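PDB 2GP4: 6-phosphogluconate dehydratase from Shewanella oneidensis, which probably catalyses the dehydration of 6-phosphogluconate to 2-keto-3-deoxy-6-phosphogluconate in the Entner-Doudoroff pathway, here caught in an apo form without its iron-sulfur cluster. Local coordinates for residues A[495-501]-A[548-552]. Residues are numbered along the deposited sequence; the frame is centred on the assembly and turned at random.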
loop_
_atom_site.group_PDB
_atom_site.type_symbol
_atom_site.label_atom_id
_atom_site.label_comp_id
_atom_site.label_asym_id
_atom_site.label_seq_id
_atom_site.Cartn_x
_atom_site.Cartn_y
_atom_site.Cartn_z
ATOM N N LYS A 495 -11.360 -10.798 16.951
ATOM C CA LYS A 495 -9.992 -11.070 17.348
ATOM C C LYS A 495 -9.450 -12.333 16.678
ATOM O O LYS A 495 -10.191 -13.045 15.986
ATOM C CB LYS A 495 -9.880 -11.134 18.875
ATOM C CG LYS A 495 -10.792 -12.157 19.534
ATOM C CD LYS A 495 -10.487 -12.268 21.007
ATOM C CE LYS A 495 -11.286 -13.392 21.641
ATOM N NZ LYS A 495 -11.084 -13.400 23.115
ATOM N N GLY A 496 -8.154 -12.579 16.870
ATOM C CA GLY A 496 -7.458 -13.712 16.255
ATOM C C GLY A 496 -7.330 -13.569 14.751
ATOM O O GLY A 496 -7.355 -14.561 14.018
ATOM N N GLN A 497 -7.193 -12.329 14.291
ATOM C CA GLN A 497 -7.177 -12.039 12.860
ATOM C C GLN A 497 -5.889 -11.341 12.430
ATOM O O GLN A 497 -5.763 -10.906 11.287
ATOM C CB GLN A 497 -8.406 -11.198 12.458
ATOM C CG GLN A 497 -9.774 -11.800 12.809
ATOM C CD GLN A 497 -9.981 -13.218 12.289
ATOM O OE1 GLN A 497 -9.722 -13.519 11.118
ATOM N NE2 GLN A 497 -10.464 -14.099 13.165
ATOM N N GLY A 498 -4.933 -11.243 13.348
ATOM C CA GLY A 498 -3.658 -10.607 13.062
ATOM C C GLY A 498 -2.724 -11.489 12.251
ATOM O O GLY A 498 -3.043 -12.652 11.976
ATOM N N PRO A 499 -1.561 -10.936 11.850
ATOM C CA PRO A 499 -0.527 -11.679 11.127
ATOM C C PRO A 499 -0.184 -13.032 11.761
ATOM O O PRO A 499 -0.175 -14.049 11.065
ATOM C CB PRO A 499 0.677 -10.740 11.188
ATOM C CG PRO A 499 0.076 -9.388 11.223
ATOM C CD PRO A 499 -1.181 -9.523 12.045
ATOM N N LYS A 500 0.067 -13.045 13.068
ATOM C CA LYS A 500 0.514 -14.263 13.757
ATOM C C LYS A 500 -0.600 -15.292 13.940
ATOM O O LYS A 500 -0.347 -16.495 13.918
ATOM C CB LYS A 500 1.153 -13.932 15.111
ATOM C CG LYS A 500 2.473 -13.161 15.039
ATOM C CD LYS A 500 3.175 -13.175 16.401
ATOM C CE LYS A 500 4.425 -12.300 16.426
ATOM N NZ LYS A 500 4.100 -10.843 16.318
ATOM N N ALA A 501 -1.832 -14.821 14.117
ATOM C CA ALA A 501 -2.953 -15.714 14.384
ATOM C C ALA A 501 -3.298 -16.591 13.191
ATOM O O ALA A 501 -3.305 -17.814 13.301
ATOM C CB ALA A 501 -4.159 -14.922 14.831
ATOM N N GLU A 548 -1.793 -7.772 18.766
ATOM C CA GLU A 548 -2.910 -8.645 18.408
ATOM C C GLU A 548 -3.290 -9.557 19.579
ATOM O O GLU A 548 -2.575 -9.605 20.589
ATOM C CB GLU A 548 -2.627 -9.444 17.123
ATOM C CG GLU A 548 -1.519 -10.489 17.181
ATOM C CD GLU A 548 -1.445 -11.313 15.893
ATOM O OE1 GLU A 548 -0.568 -11.036 15.042
ATOM O OE2 GLU A 548 -2.276 -12.233 15.715
ATOM N N ALA A 549 -4.422 -10.250 19.451
ATOM C CA ALA A 549 -4.951 -11.072 20.544
ATOM C C ALA A 549 -3.932 -12.094 21.058
ATOM O O ALA A 549 -3.628 -12.114 22.252
ATOM C CB ALA A 549 -6.259 -11.750 20.136
ATOM N N ILE A 550 -3.382 -12.906 20.159
ATOM C CA ILE A 550 -2.426 -13.951 20.553
ATOM C C ILE A 550 -1.034 -13.424 20.940
ATOM O O ILE A 550 -0.192 -14.187 21.418
ATOM C CB ILE A 550 -2.305 -15.091 19.496
ATOM C CG1 ILE A 550 -1.653 -14.592 18.203
ATOM C CG2 ILE A 550 -3.673 -15.757 19.249
ATOM C CD1 ILE A 550 -1.014 -15.700 17.397
ATOM N N ASP A 551 -0.798 -12.128 20.732
ATOM C CA ASP A 551 0.408 -11.478 21.241
ATOM C C ASP A 551 0.193 -10.884 22.640
ATOM O O ASP A 551 1.080 -10.233 23.189
ATOM C CB ASP A 551 0.914 -10.408 20.267
ATOM C CG ASP A 551 1.955 -10.944 19.292
ATOM O OD1 ASP A 551 2.818 -11.743 19.715
ATOM O OD2 ASP A 551 1.924 -10.555 18.103
ATOM N N GLY A 552 -0.988 -11.112 23.210
ATOM C CA GLY A 552 -1.300 -10.677 24.571
ATOM C C GLY A 552 -1.924 -9.298 24.652
ATOM O O GLY A 552 -2.004 -8.711 25.728
#
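Glu548, from a loop 47 residues on in the chain, turns its carboxylate to the first turn of helix 499-502 and accepts the N-H groups of Lys500 and, weakly, Ala501, with Gly498 at the N-cap. Lys500 N reaches Glu548 OE1 at 2.9 Å, nearly straight (159°) and on the syn side, while Ala501 N makes a weak, bent bond of 3.1 Å to Glu548 OE2. Beyond CG the Glu548 chain is extended (chi2 174°), which carries both oxygens up to the amides, and OE2 lies 3.4 Å from Gly498 CA, where a side chain would collide with the carboxylate. The Lys500 side chain runs across to Asp551, extended until it bends at its last torsion (68°), bringing NZ to the syn lone pair of Asp551 OD2 in a 2.8 Å salt bridge; the same ammonium also bonds Leu611 O. With an alanine here, Asp551 is likely to lose this countercharge and Leu611 O this donor. Beside the carboxylate, Ile550 CD1 lies 3.6 Å from Lys500 CB and 4.1 Å from Ala501 CB. Farther out, Asp529 OD2 accepts from both Gly496 N and Ala549 N, tying the two loops together. The arrangement typifies a carboxylate from a neighbouring loop receiving first-turn amides at a helix N-terminus, here joining the loops that follow parallel strands 490-494 and 541-546 of the mixed sheet, with strand 524-528 between them.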